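Local atomic coordinates of glycosaminoglycan xylosylkinase (Hydra vulgaris, PDB entry 5XOM), a protein that probably phosphorylates xylose in the glycosaminoglycan linkage region of proteoglycans. Residues A[163-168]-A[174-179]; A[274-279]-A[309-314]; A[342-347]-A[359-364]. One frame throughout, in Å; residues are numbered along the deposited sequence.

Contact 1 of 3, residues A[163-168]-A[174-179]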
ATOM      1  N   GLU A 163     -28.866 -18.089  -0.098  1.00 29.81           N
ATOM      2  CA  GLU A 163     -28.166 -17.022  -0.805  1.00 29.52           C
ATOM      3  C   GLU A 163     -28.302 -17.063  -2.318  1.00 33.11           C
ATOM      4  O   GLU A 163     -28.283 -16.003  -2.945  1.00 34.64           O
ATOM      5  CB  GLU A 163     -26.670 -17.051  -0.473  1.00 30.15           C
ATOM      6  CG  GLU A 163     -26.323 -16.933   0.993  1.00 31.38           C
ATOM      7  CD  GLU A 163     -24.818 -16.903   1.212  1.00 33.27           C
ATOM      8  OE1 GLU A 163     -24.207 -15.830   1.022  1.00 34.70           O
ATOM      9  OE2 GLU A 163     -24.239 -17.956   1.557  1.00 31.07           O
ATOM     10  N   VAL A 164     -28.417 -18.236  -2.927  1.00 30.28           N
ATOM     11  CA  VAL A 164     -28.404 -18.353  -4.382  1.00 30.06           C
ATOM     12  C   VAL A 164     -29.807 -18.532  -4.951  1.00 34.50           C
ATOM     13  O   VAL A 164     -30.220 -17.785  -5.839  1.00 30.79           O
ATOM     14  CB  VAL A 164     -27.466 -19.500  -4.818  1.00 26.77           C
ATOM     15  CG1 VAL A 164     -27.593 -19.746  -6.311  1.00 24.79           C
ATOM     16  CG2 VAL A 164     -26.033 -19.158  -4.460  1.00 28.45           C
ATOM     17  N   LEU A 165     -30.552 -19.520  -4.456  1.00 33.49           N
ATOM     18  CA  LEU A 165     -31.869 -19.800  -5.024  1.00 36.21           C
ATOM     19  C   LEU A 165     -32.816 -18.602  -5.052  1.00 32.67           C
ATOM     20  O   LEU A 165     -33.478 -18.409  -6.085  1.00 39.16           O
ATOM     21  CB  LEU A 165     -32.525 -20.975  -4.285  1.00 35.68           C
ATOM     22  CG  LEU A 165     -31.998 -22.372  -4.601  1.00 42.65           C
ATOM     23  CD1 LEU A 165     -32.822 -23.425  -3.867  1.00 35.99           C
ATOM     24  CD2 LEU A 165     -32.018 -22.621  -6.102  1.00 46.53           C
ATOM     25  N   PRO A 166     -32.934 -17.769  -4.012  1.00 31.59           N
ATOM     26  CA  PRO A 166     -33.899 -16.660  -4.093  1.00 38.53           C
ATOM     27  C   PRO A 166     -33.505 -15.543  -5.052  1.00 36.81           C
ATOM     28  O   PRO A 166     -34.309 -14.625  -5.251  1.00 43.40           O
ATOM     29  CB  PRO A 166     -33.981 -16.138  -2.646  1.00 43.17           C
ATOM     30  CG  PRO A 166     -32.860 -16.753  -1.914  1.00 44.67           C
ATOM     31  CD  PRO A 166     -32.396 -17.951  -2.649  1.00 34.54           C
ATOM     32  N   VAL A 167     -32.326 -15.585  -5.677  1.00 35.05           N
ATOM     33  CA  VAL A 167     -31.929 -14.536  -6.612  1.00 27.89           C
ATOM     34  C   VAL A 167     -31.398 -15.154  -7.895  1.00 31.71           C
ATOM     35  O   VAL A 167     -30.808 -14.459  -8.728  1.00 39.46           O
ATOM     36  CB  VAL A 167     -30.870 -13.589  -6.009  1.00 32.41           C
ATOM     37  CG1 VAL A 167     -31.407 -12.873  -4.774  1.00 31.28           C
ATOM     38  CG2 VAL A 167     -29.582 -14.347  -5.694  1.00 25.23           C
ATOM     39  N   ALA A 168     -31.614 -16.453  -8.076  1.00 32.24           N
ATOM     40  CA  ALA A 168     -31.049 -17.148  -9.222  1.00 34.72           C
ATOM     41  C   ALA A 168     -31.897 -16.892 -10.458  1.00 39.11           C
ATOM     42  O   ALA A 168     -33.124 -17.015 -10.415  1.00 39.77           O
ATOM     43  CB  ALA A 168     -30.968 -18.651  -8.954  1.00 28.03           C
ATOM     44  N   THR A 174     -33.004 -23.711 -13.069  1.00 33.70           N
ATOM     45  CA  THR A 174     -33.541 -24.948 -13.633  1.00 36.43           C
ATOM     46  C   THR A 174     -32.525 -26.079 -13.688  1.00 38.97           C
ATOM     47  O   THR A 174     -32.894 -27.180 -14.115  1.00 42.99           O
ATOM     48  CB  THR A 174     -34.093 -24.716 -15.042  1.00 43.78           C
ATOM     49  OG1 THR A 174     -33.024 -24.345 -15.929  1.00 46.74           O
ATOM     50  CG2 THR A 174     -35.137 -23.618 -15.031  1.00 48.85           C
ATOM     51  N   THR A 175     -31.274 -25.864 -13.279  1.00 36.94           N
ATOM     52  CA  THR A 175     -30.295 -26.945 -13.233  1.00 36.95           C
ATOM     53  C   THR A 175     -29.993 -27.373 -11.804  1.00 32.84           C
ATOM     54  O   THR A 175     -29.045 -28.133 -11.578  1.00 30.46           O
ATOM     55  CB  THR A 175     -28.997 -26.550 -13.953  1.00 32.76           C
ATOM     56  OG1 THR A 175     -28.305 -25.545 -13.203  1.00 28.89           O
ATOM     57  CG2 THR A 175     -29.295 -26.011 -15.339  1.00 31.41           C
ATOM     58  N   PHE A 176     -30.775 -26.907 -10.833  1.00 31.94           N
ATOM     59  CA  PHE A 176     -30.642 -27.395  -9.470  1.00 34.90           C
ATOM     60  C   PHE A 176     -31.344 -28.737  -9.324  1.00 35.43           C
ATOM     61  O   PHE A 176     -32.466 -28.922  -9.806  1.00 40.09           O
ATOM     62  CB  PHE A 176     -31.207 -26.388  -8.475  1.00 33.62           C
ATOM     63  CG  PHE A 176     -30.222 -25.335  -8.075  1.00 28.58           C
ATOM     64  CD1 PHE A 176     -29.993 -24.238  -8.885  1.00 33.21           C
ATOM     65  CD2 PHE A 176     -29.496 -25.462  -6.907  1.00 36.15           C
ATOM     66  CE1 PHE A 176     -29.077 -23.276  -8.521  1.00 37.21           C
ATOM     67  CE2 PHE A 176     -28.579 -24.503  -6.539  1.00 32.96           C
ATOM     68  CZ  PHE A 176     -28.369 -23.410  -7.343  1.00 31.05           C
ATOM     69  N   ILE A 177     -30.670 -29.682  -8.670  1.00 34.41           N
ATOM     70  CA  ILE A 177     -31.201 -31.017  -8.424  1.00 35.19           C
ATOM     71  C   ILE A 177     -30.724 -31.474  -7.053  1.00 35.03           C
ATOM     72  O   ILE A 177     -29.890 -30.831  -6.415  1.00 34.13           O
ATOM     73  CB  ILE A 177     -30.754 -32.043  -9.488  1.00 37.01           C
ATOM     74  CG1 ILE A 177     -29.231 -32.203  -9.452  1.00 34.31           C
ATOM     75  CG2 ILE A 177     -31.236 -31.660 -10.881  1.00 36.77           C
ATOM     76  CD1 ILE A 177     -28.713 -33.280 -10.383  1.00 36.40           C
ATOM     77  N   LYS A 178     -31.256 -32.608  -6.607  1.00 30.70           N
ATOM     78  CA  LYS A 178     -30.728 -33.297  -5.441  1.00 33.55           C
ATOM     79  C   LYS A 178     -30.063 -34.588  -5.884  1.00 35.66           C
ATOM     80  O   LYS A 178     -30.488 -35.222  -6.852  1.00 40.62           O
ATOM     81  CB  LYS A 178     -31.818 -33.592  -4.399  1.00 33.43           C
ATOM     82  CG  LYS A 178     -32.541 -32.356  -3.901  1.00 35.71           C
ATOM     83  CD  LYS A 178     -33.839 -32.690  -3.179  1.00 49.66           C
ATOM     84  CE  LYS A 178     -33.659 -33.679  -2.054  1.00 48.44           C
ATOM     85  NZ  LYS A 178     -34.970 -33.938  -1.391  1.00 43.97           N
ATOM     86  N   ASP A 179     -28.995 -34.959  -5.184  1.00 31.74           N
ATOM     87  CA  ASP A 179     -28.318 -36.217  -5.449  1.00 30.77           C
ATOM     88  C   ASP A 179     -28.950 -37.328  -4.607  1.00 34.50           C
ATOM     89  O   ASP A 179     -29.925 -37.112  -3.882  1.00 32.94           O
ATOM     90  CB  ASP A 179     -26.809 -36.062  -5.233  1.00 31.71           C
ATOM     91  CG  ASP A 179     -26.411 -35.937  -3.766  1.00 36.22           C
ATOM     92  OD1 ASP A 179     -27.281 -36.011  -2.867  1.00 35.19           O
ATOM     93  OD2 ASP A 179     -25.204 -35.748  -3.510  1.00 41.90           O
TER
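Leu-165 sets one methyl over the centre of the Phe-176 ring, a CH-pi contact over an aromatic face. The CD2 carbon of Leu-165 stands 3.6 Å from the centroid of the Phe-176 ring and only 4° off the ring normal. Because it is centred, the six ring carbons lie at almost the same distance, 3.8 to 3.9 Å from CD2, and none of them is singled out. The two side chains run past one another in opposite senses, the leucine reaching in from the short 3-10 turn at 165-166 and the phenylalanine from the strand 176-178. The CA–CB bond of Leu-165 does not aim at the strand; its CG, beside the backbone N (chi1 -75°), lets the branched end swing round over the ring. Val-164 makes a different kind of approach, slanting in at the far end of the ring, where its CG1 comes 3.9 Å from Phe-176 CZ. On the strand side, Leu-184 of the neighbouring strand touches both Leu-165 and Phe-176, and the ring of Phe-186 meets that of Phe-176 with the planes at about 35°. Val-164 also rests on Ile-158, so the contact joins the small three-stranded antiparallel sheet, of which 176-178 is an edge strand, to the helix that follows the edge strand 153-159 of the larger sheet. Were Phe-176 replaced by an alanine, Leu-165 CD2 would probably lose the face it rests on, and a gap would open beside Val-164. The direct contact is therefore apolar: dispersion and a weak C–H to pi attraction, which depend on shape and closeness rather than on charge.

Contact 2 of 3, residues A[274-279]-A[309-314]; sequences GNADRH and KSILSP
The peptide plane between Asn-275 and Ala-276 carries the methyl of Ile-311 over one face: CD1 of Ile-311 lies 3.6 Å from Asn-275 O and 3.8 Å from Ala-276 N. The other flat group of the loop, the His-279 ring, has Asp-277 OD1 at its edge and in its plane, and the ring of Tyr-231 stands about perpendicular to it. Ile-311 CD1 also abuts the Ala-276 methyl, with CB 3.8 Å away. An extended chain, chi2 175°, carries CD1 that far, while CG2 of Ile-311 sits 3.7 Å from the same Asn-275 O. The loop starts at Gly-274, the positive-phi residue of the Schellman motif that ends helix 259-273. Its sequence and place after that helix are consistent with the catalytic loop of a kinase fold. In the partner segment, Ser-310 O takes bonds from both Ser-313 N and Ser-313 OG, the latter 2.9 Å long, and this steadies the turn that bears Ile-311. Arg-229 completes the join, bonding through NE to Ala-276 O and through NH2 to Ser-310 OG. Direct contact is thus apolar and undirected, whereas the guanidinium group of Arg-229, from outside both segments, supplies a polar tie.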
ATOM      1  N   GLY A 274       1.260 -26.543 -12.240  1.00 25.40           N
ATOM      2  CA  GLY A 274       0.824 -27.695 -13.005  1.00 22.02           C
ATOM      3  C   GLY A 274      -0.301 -27.412 -13.979  1.00 32.77           C
ATOM      4  O   GLY A 274      -1.083 -28.316 -14.283  1.00 32.73           O
ATOM      5  N   ASN A 275      -0.400 -26.179 -14.482  1.00 28.14           N
ATOM      6  CA  ASN A 275      -1.438 -25.791 -15.435  1.00 25.42           C
ATOM      7  C   ASN A 275      -0.901 -26.012 -16.843  1.00 31.32           C
ATOM      8  O   ASN A 275      -0.138 -25.196 -17.370  1.00 28.78           O
ATOM      9  CB  ASN A 275      -1.856 -24.338 -15.224  1.00 23.64           C
ATOM     10  CG  ASN A 275      -2.831 -23.843 -16.292  1.00 33.29           C
ATOM     11  OD1 ASN A 275      -2.899 -22.648 -16.586  1.00 39.62           O
ATOM     12  ND2 ASN A 275      -3.607 -24.750 -16.855  1.00 31.48           N
ATOM     13  N   ALA A 276      -1.317 -27.112 -17.468  1.00 25.62           N
ATOM     14  CA  ALA A 276      -0.920 -27.437 -18.826  1.00 26.53           C
ATOM     15  C   ALA A 276      -1.975 -27.043 -19.845  1.00 28.15           C
ATOM     16  O   ALA A 276      -1.931 -27.519 -20.981  1.00 35.93           O
ATOM     17  CB  ALA A 276      -0.608 -28.925 -18.943  1.00 28.90           C
ATOM     18  N   ASP A 277      -2.914 -26.171 -19.473  1.00 29.17           N
ATOM     19  CA  ASP A 277      -4.132 -25.981 -20.249  1.00 30.87           C
ATOM     20  C   ASP A 277      -4.336 -24.530 -20.684  1.00 34.27           C
ATOM     21  O   ASP A 277      -5.453 -24.151 -21.047  1.00 32.98           O
ATOM     22  CB  ASP A 277      -5.326 -26.457 -19.414  1.00 36.93           C
ATOM     23  CG  ASP A 277      -6.571 -26.720 -20.246  1.00 48.79           C
ATOM     24  OD1 ASP A 277      -6.480 -27.458 -21.251  1.00 52.02           O
ATOM     25  OD2 ASP A 277      -7.645 -26.194 -19.886  1.00 54.91           O
ATOM     26  N   ARG A 278      -3.276 -23.723 -20.728  1.00 34.03           N
ATOM     27  CA  ARG A 278      -3.405 -22.358 -21.238  1.00 34.07           C
ATOM     28  C   ARG A 278      -3.170 -22.351 -22.753  1.00 37.67           C
ATOM     29  O   ARG A 278      -2.175 -21.843 -23.268  1.00 38.44           O
ATOM     30  CB  ARG A 278      -2.459 -21.415 -20.502  1.00 28.86           C
ATOM     31  CG  ARG A 278      -2.896 -19.951 -20.580  1.00 33.03           C
ATOM     32  CD  ARG A 278      -2.002 -19.025 -19.764  1.00 35.96           C
ATOM     33  NE  ARG A 278      -1.919 -19.419 -18.358  1.00 34.83           N
ATOM     34  CZ  ARG A 278      -2.777 -19.036 -17.418  1.00 32.55           C
ATOM     35  NH1 ARG A 278      -3.796 -18.248 -17.728  1.00 33.47           N
ATOM     36  NH2 ARG A 278      -2.616 -19.441 -16.164  1.00 30.98           N
ATOM     37  N   HIS A 279      -4.136 -22.930 -23.473  1.00 36.10           N
ATOM     38  CA  HIS A 279      -4.029 -23.013 -24.927  1.00 39.26           C
ATOM     39  C   HIS A 279      -4.314 -21.673 -25.598  1.00 40.57           C
ATOM     40  O   HIS A 279      -3.773 -21.396 -26.675  1.00 40.87           O
ATOM     41  CB  HIS A 279      -4.969 -24.098 -25.466  1.00 34.95           C
ATOM     42  CG  HIS A 279      -6.368 -24.011 -24.937  1.00 40.21           C
ATOM     43  ND1 HIS A 279      -7.263 -23.047 -25.349  1.00 42.29           N
ATOM     44  CD2 HIS A 279      -7.029 -24.775 -24.034  1.00 41.23           C
ATOM     45  CE1 HIS A 279      -8.412 -23.216 -24.718  1.00 40.30           C
ATOM     46  NE2 HIS A 279      -8.297 -24.259 -23.914  1.00 36.11           N
ATOM     47  N   LYS A 309       7.257 -30.894 -17.649  1.00 34.19           N
ATOM     48  CA  LYS A 309       8.260 -29.935 -18.110  1.00 38.76           C
ATOM     49  C   LYS A 309       7.899 -29.314 -19.450  1.00 37.89           C
ATOM     50  O   LYS A 309       8.416 -28.245 -19.771  1.00 40.68           O
ATOM     51  CB  LYS A 309       9.626 -30.609 -18.174  1.00 44.04           C
ATOM     52  CG  LYS A 309      10.232 -30.898 -16.807  1.00 44.49           C
ATOM     53  CD  LYS A 309      11.591 -31.559 -16.941  1.00 55.12           C
ATOM     54  CE  LYS A 309      12.199 -31.847 -15.579  1.00 59.09           C
ATOM     55  NZ  LYS A 309      13.500 -32.583 -15.662  1.00 60.32           N
ATOM     56  N   SER A 310       7.025 -29.953 -20.234  1.00 30.59           N
ATOM     57  CA  SER A 310       6.597 -29.346 -21.491  1.00 34.78           C
ATOM     58  C   SER A 310       5.940 -27.985 -21.282  1.00 38.76           C
ATOM     59  O   SER A 310       5.919 -27.172 -22.211  1.00 37.26           O
ATOM     60  CB  SER A 310       5.633 -30.275 -22.232  1.00 31.05           C
ATOM     61  OG  SER A 310       4.457 -30.509 -21.467  1.00 35.90           O
ATOM     62  N   ILE A 311       5.389 -27.725 -20.091  1.00 33.37           N
ATOM     63  CA  ILE A 311       4.806 -26.411 -19.820  1.00 32.68           C
ATOM     64  C   ILE A 311       5.864 -25.319 -19.922  1.00 35.85           C
ATOM     65  O   ILE A 311       5.572 -24.192 -20.348  1.00 32.85           O
ATOM     66  CB  ILE A 311       4.126 -26.412 -18.437  1.00 29.71           C
ATOM     67  CG1 ILE A 311       3.063 -27.518 -18.368  1.00 25.69           C
ATOM     68  CG2 ILE A 311       3.524 -25.045 -18.141  1.00 25.12           C
ATOM     69  CD1 ILE A 311       2.401 -27.669 -16.975  1.00 25.11           C
ATOM     70  N   LEU A 312       7.113 -25.639 -19.572  1.00 37.83           N
ATOM     71  CA  LEU A 312       8.208 -24.677 -19.599  1.00 39.14           C
ATOM     72  C   LEU A 312       8.779 -24.458 -20.994  1.00 39.45           C
ATOM     73  O   LEU A 312       9.793 -23.768 -21.115  1.00 40.01           O
ATOM     74  CB  LEU A 312       9.341 -25.138 -18.673  1.00 32.90           C
ATOM     75  CG  LEU A 312       9.243 -24.887 -17.174  1.00 39.11           C
ATOM     76  CD1 LEU A 312      10.437 -25.537 -16.502  1.00 39.16           C
ATOM     77  CD2 LEU A 312       9.163 -23.392 -16.851  1.00 41.16           C
ATOM     78  N   SER A 313       8.161 -25.022 -22.033  1.00 40.28           N
ATOM     79  CA  SER A 313       8.700 -24.920 -23.389  1.00 41.98           C
ATOM     80  C   SER A 313       9.042 -23.500 -23.832  1.00 44.56           C
ATOM     81  O   SER A 313      10.095 -23.329 -24.469  1.00 44.02           O
ATOM     82  CB  SER A 313       7.726 -25.555 -24.387  1.00 44.61           C
ATOM     83  OG  SER A 313       7.855 -26.962 -24.394  1.00 51.40           O
ATOM     84  N   PRO A 314       8.236 -22.463 -23.558  1.00 41.11           N
ATOM     85  CA  PRO A 314       8.673 -21.109 -23.939  1.00 40.04           C
ATOM     86  C   PRO A 314      10.016 -20.731 -23.344  1.00 44.17           C
ATOM     87  O   PRO A 314      10.850 -20.152 -24.046  1.00 40.73           O
ATOM     88  CB  PRO A 314       7.543 -20.216 -23.408  1.00 35.96           C
ATOM     89  CG  PRO A 314       6.352 -21.097 -23.413  1.00 36.22           C
ATOM     90  CD  PRO A 314       6.862 -22.450 -23.021  1.00 33.38           C
TER

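Contact 3 of 3, residues A[342-347]-A[359-364]; sequences LLDKRL and DHLLAL
Leu-343 overlaps Leu-364 methyl to methyl, CD2 of the first lying 3.4 Å from CD1 of the second, tighter than usual for two carbons. The pair belongs to two consecutive helices of the kinase-clan Fam20 family, 339-347 and 358-382, packed as an oblique, roughly antiparallel pair. Their local axes run at 136° and approach to 11.0 Å, a spacing wide enough to be filled by leucines. The two side chains cross at about a right angle, and within this pair one methyl of each does the touching. Leu-343 CG is anti to the backbone N (chi1 174°), which aims this branch into the interface, where CD2 also comes 4.2 Å from Leu-361 CD2. Leu-343 also packs against Leu-144 of helix 132-144, and so links three helices. One turn back from Leu-364, Leu-361 crosses Asp-344, again nearly at right angles, and sets its CD1 beside the carboxylate. Aliphatic carbon thus screens one side of that group, while the phenol of Tyr-353, in the linker between the helices, bonds to its other oxygen, OD2. The oxygen turned to the leucine is OD1 of Asp-344, 3.6 Å from Leu-361 CD1.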
ATOM      1  N   LEU A 342       6.318 -20.133   2.709  1.00 28.97           N
ATOM      2  CA  LEU A 342       5.798 -18.770   2.614  1.00 24.97           C
ATOM      3  C   LEU A 342       4.411 -18.750   1.982  1.00 25.30           C
ATOM      4  O   LEU A 342       3.555 -17.950   2.377  1.00 28.27           O
ATOM      5  CB  LEU A 342       6.762 -17.893   1.815  1.00 26.62           C
ATOM      6  CG  LEU A 342       8.144 -17.672   2.434  1.00 33.12           C
ATOM      7  CD1 LEU A 342       8.981 -16.747   1.564  1.00 34.47           C
ATOM      8  CD2 LEU A 342       7.999 -17.092   3.834  1.00 29.88           C
ATOM      9  N   LEU A 343       4.167 -19.612   0.988  1.00 26.55           N
ATOM     10  CA  LEU A 343       2.855 -19.607   0.351  1.00 25.20           C
ATOM     11  C   LEU A 343       1.775 -20.077   1.313  1.00 22.83           C
ATOM     12  O   LEU A 343       0.685 -19.497   1.363  1.00 23.70           O
ATOM     13  CB  LEU A 343       2.851 -20.466  -0.918  1.00 25.10           C
ATOM     14  CG  LEU A 343       1.443 -20.596  -1.511  1.00 24.45           C
ATOM     15  CD1 LEU A 343       1.039 -19.301  -2.194  1.00 18.62           C
ATOM     16  CD2 LEU A 343       1.378 -21.739  -2.500  1.00 24.63           C
ATOM     17  N   ASP A 344       2.056 -21.116   2.098  1.00 21.81           N
ATOM     18  CA  ASP A 344       1.015 -21.628   2.977  1.00 25.65           C
ATOM     19  C   ASP A 344       0.664 -20.647   4.085  1.00 23.66           C
ATOM     20  O   ASP A 344      -0.476 -20.646   4.565  1.00 29.19           O
ATOM     21  CB  ASP A 344       1.424 -22.961   3.583  1.00 22.10           C
ATOM     22  CG  ASP A 344       0.221 -23.749   4.065  1.00 33.22           C
ATOM     23  OD1 ASP A 344      -0.692 -23.988   3.249  1.00 29.32           O
ATOM     24  OD2 ASP A 344       0.159 -24.097   5.258  1.00 44.07           O
ATOM     25  N   LYS A 345       1.610 -19.796   4.494  1.00 28.59           N
ATOM     26  CA  LYS A 345       1.292 -18.764   5.479  1.00 32.70           C
ATOM     27  C   LYS A 345       0.232 -17.806   4.951  1.00 27.21           C
ATOM     28  O   LYS A 345      -0.647 -17.370   5.703  1.00 28.18           O
ATOM     29  CB  LYS A 345       2.554 -18.003   5.880  1.00 34.37           C
ATOM     30  CG  LYS A 345       3.426 -18.749   6.872  1.00 42.38           C
ATOM     31  CD  LYS A 345       4.748 -18.034   7.103  1.00 54.70           C
ATOM     32  CE  LYS A 345       5.623 -18.793   8.087  1.00 56.37           C
ATOM     33  NZ  LYS A 345       6.957 -18.152   8.232  1.00 60.86           N
ATOM     34  N   ARG A 346       0.300 -17.458   3.663  1.00 24.37           N
ATOM     35  CA  ARG A 346      -0.731 -16.595   3.092  1.00 24.08           C
ATOM     36  C   ARG A 346      -2.033 -17.344   2.868  1.00 24.74           C
ATOM     37  O   ARG A 346      -3.111 -16.768   3.046  1.00 24.84           O
ATOM     38  CB  ARG A 346      -0.250 -16.000   1.772  1.00 21.88           C
ATOM     39  CG  ARG A 346       1.074 -15.294   1.870  1.00 23.37           C
ATOM     40  CD  ARG A 346       1.621 -15.027   0.484  1.00 30.14           C
ATOM     41  NE  ARG A 346       2.735 -14.089   0.494  1.00 34.70           N
ATOM     42  CZ  ARG A 346       2.758 -12.953  -0.194  1.00 29.97           C
ATOM     43  NH1 ARG A 346       1.724 -12.610  -0.950  1.00 24.55           N
ATOM     44  NH2 ARG A 346       3.815 -12.158  -0.127  1.00 26.90           N
ATOM     45  N   LEU A 347      -1.966 -18.630   2.502  1.00 23.69           N
ATOM     46  CA  LEU A 347      -3.193 -19.384   2.290  1.00 23.24           C
ATOM     47  C   LEU A 347      -3.943 -19.599   3.595  1.00 23.83           C
ATOM     48  O   LEU A 347      -5.164 -19.770   3.570  1.00 25.15           O
ATOM     49  CB  LEU A 347      -2.893 -20.742   1.628  1.00 16.82           C
ATOM     50  CG  LEU A 347      -2.189 -20.743   0.264  1.00 20.88           C
ATOM     51  CD1 LEU A 347      -1.824 -22.173  -0.161  1.00 17.51           C
ATOM     52  CD2 LEU A 347      -3.018 -20.031  -0.817  1.00 21.02           C
ATOM     53  N   ASP A 359       1.616 -32.325  -0.046  1.00 24.03           N
ATOM     54  CA  ASP A 359       2.270 -32.872  -1.229  1.00 24.96           C
ATOM     55  C   ASP A 359       2.300 -31.873  -2.383  1.00 25.17           C
ATOM     56  O   ASP A 359       3.280 -31.812  -3.127  1.00 25.17           O
ATOM     57  CB  ASP A 359       1.581 -34.176  -1.679  1.00 29.62           C
ATOM     58  CG  ASP A 359       1.775 -35.326  -0.687  1.00 38.08           C
ATOM     59  OD1 ASP A 359       2.845 -35.424  -0.068  1.00 30.06           O
ATOM     60  OD2 ASP A 359       0.866 -36.186  -0.588  1.00 37.94           O
ATOM     61  N   HIS A 360       1.228 -31.098  -2.566  1.00 27.21           N
ATOM     62  CA  HIS A 360       1.269 -30.036  -3.574  1.00 25.97           C
ATOM     63  C   HIS A 360       2.170 -28.886  -3.155  1.00 23.58           C
ATOM     64  O   HIS A 360       2.819 -28.264  -4.008  1.00 22.85           O
ATOM     65  CB  HIS A 360      -0.129 -29.477  -3.875  1.00 19.70           C
ATOM     66  CG  HIS A 360      -0.995 -30.404  -4.690  1.00 24.89           C
ATOM     67  ND1 HIS A 360      -0.722 -30.686  -6.019  1.00 24.57           N
ATOM     68  CD2 HIS A 360      -2.144 -31.056  -4.386  1.00 26.44           C
ATOM     69  CE1 HIS A 360      -1.653 -31.492  -6.485  1.00 27.04           C
ATOM     70  NE2 HIS A 360      -2.523 -31.729  -5.516  1.00 25.00           N
ATOM     71  N   LEU A 361       2.226 -28.578  -1.853  1.00 25.43           N
ATOM     72  CA  LEU A 361       3.147 -27.545  -1.381  1.00 27.26           C
ATOM     73  C   LEU A 361       4.586 -27.932  -1.690  1.00 29.26           C
ATOM     74  O   LEU A 361       5.358 -27.123  -2.216  1.00 25.43           O
ATOM     75  CB  LEU A 361       2.942 -27.314   0.120  1.00 22.63           C
ATOM     76  CG  LEU A 361       1.627 -26.596   0.424  1.00 22.91           C
ATOM     77  CD1 LEU A 361       1.250 -26.664   1.896  1.00 21.81           C
ATOM     78  CD2 LEU A 361       1.732 -25.138  -0.037  1.00 25.38           C
ATOM     79  N   LEU A 362       4.950 -29.192  -1.421  1.00 25.65           N
ATOM     80  CA  LEU A 362       6.302 -29.633  -1.713  1.00 25.95           C
ATOM     81  C   LEU A 362       6.550 -29.788  -3.208  1.00 27.53           C
ATOM     82  O   LEU A 362       7.695 -29.686  -3.650  1.00 26.86           O
ATOM     83  CB  LEU A 362       6.600 -30.939  -0.966  1.00 32.97           C
ATOM     84  CG  LEU A 362       6.534 -30.685   0.544  1.00 47.18           C
ATOM     85  CD1 LEU A 362       6.555 -31.989   1.328  1.00 45.80           C
ATOM     86  CD2 LEU A 362       7.665 -29.734   0.980  1.00 48.83           C
ATOM     87  N   ALA A 363       5.508 -30.024  -4.003  1.00 23.11           N
ATOM     88  CA  ALA A 363       5.700 -30.035  -5.450  1.00 28.64           C
ATOM     89  C   ALA A 363       6.149 -28.667  -5.955  1.00 26.94           C
ATOM     90  O   ALA A 363       6.949 -28.572  -6.894  1.00 28.12           O
ATOM     91  CB  ALA A 363       4.406 -30.476  -6.142  1.00 22.10           C
ATOM     92  N   LEU A 364       5.632 -27.597  -5.341  1.00 23.50           N
ATOM     93  CA  LEU A 364       6.066 -26.235  -5.659  1.00 27.81           C
ATOM     94  C   LEU A 364       7.571 -26.070  -5.482  1.00 28.00           C
ATOM     95  O   LEU A 364       8.263 -25.560  -6.370  1.00 35.56           O
ATOM     96  CB  LEU A 364       5.331 -25.248  -4.756  1.00 22.47           C
ATOM     97  CG  LEU A 364       3.901 -24.938  -5.153  1.00 33.49           C
ATOM     98  CD1 LEU A 364       3.289 -24.043  -4.107  1.00 29.94           C
ATOM     99  CD2 LEU A 364       3.850 -24.302  -6.542  1.00 31.48           C
TER

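Overall arrangement
Along the chain the three contacts follow in series. Contact 1 lies at the periphery, about 27 Å from the chain's centre, where the small three-stranded sheet meets helix 160-164, which follows edge strand 153-159 of the five-stranded sheet. Contact 2 joins the loop after helix 259-273 to the start of helix 313-318, and contact 3 pairs helices 339-347 and 358-382; their centres are about 20 Å apart, their nearest atoms about 7 Å. Centre to centre, contact 1 is about 36 Å from contact 2, on opposite sides of the chain's centre, and 34 Å from contact 3. Apolar joins thus recur from the periphery to the middle of what is probably a kinase-like fold.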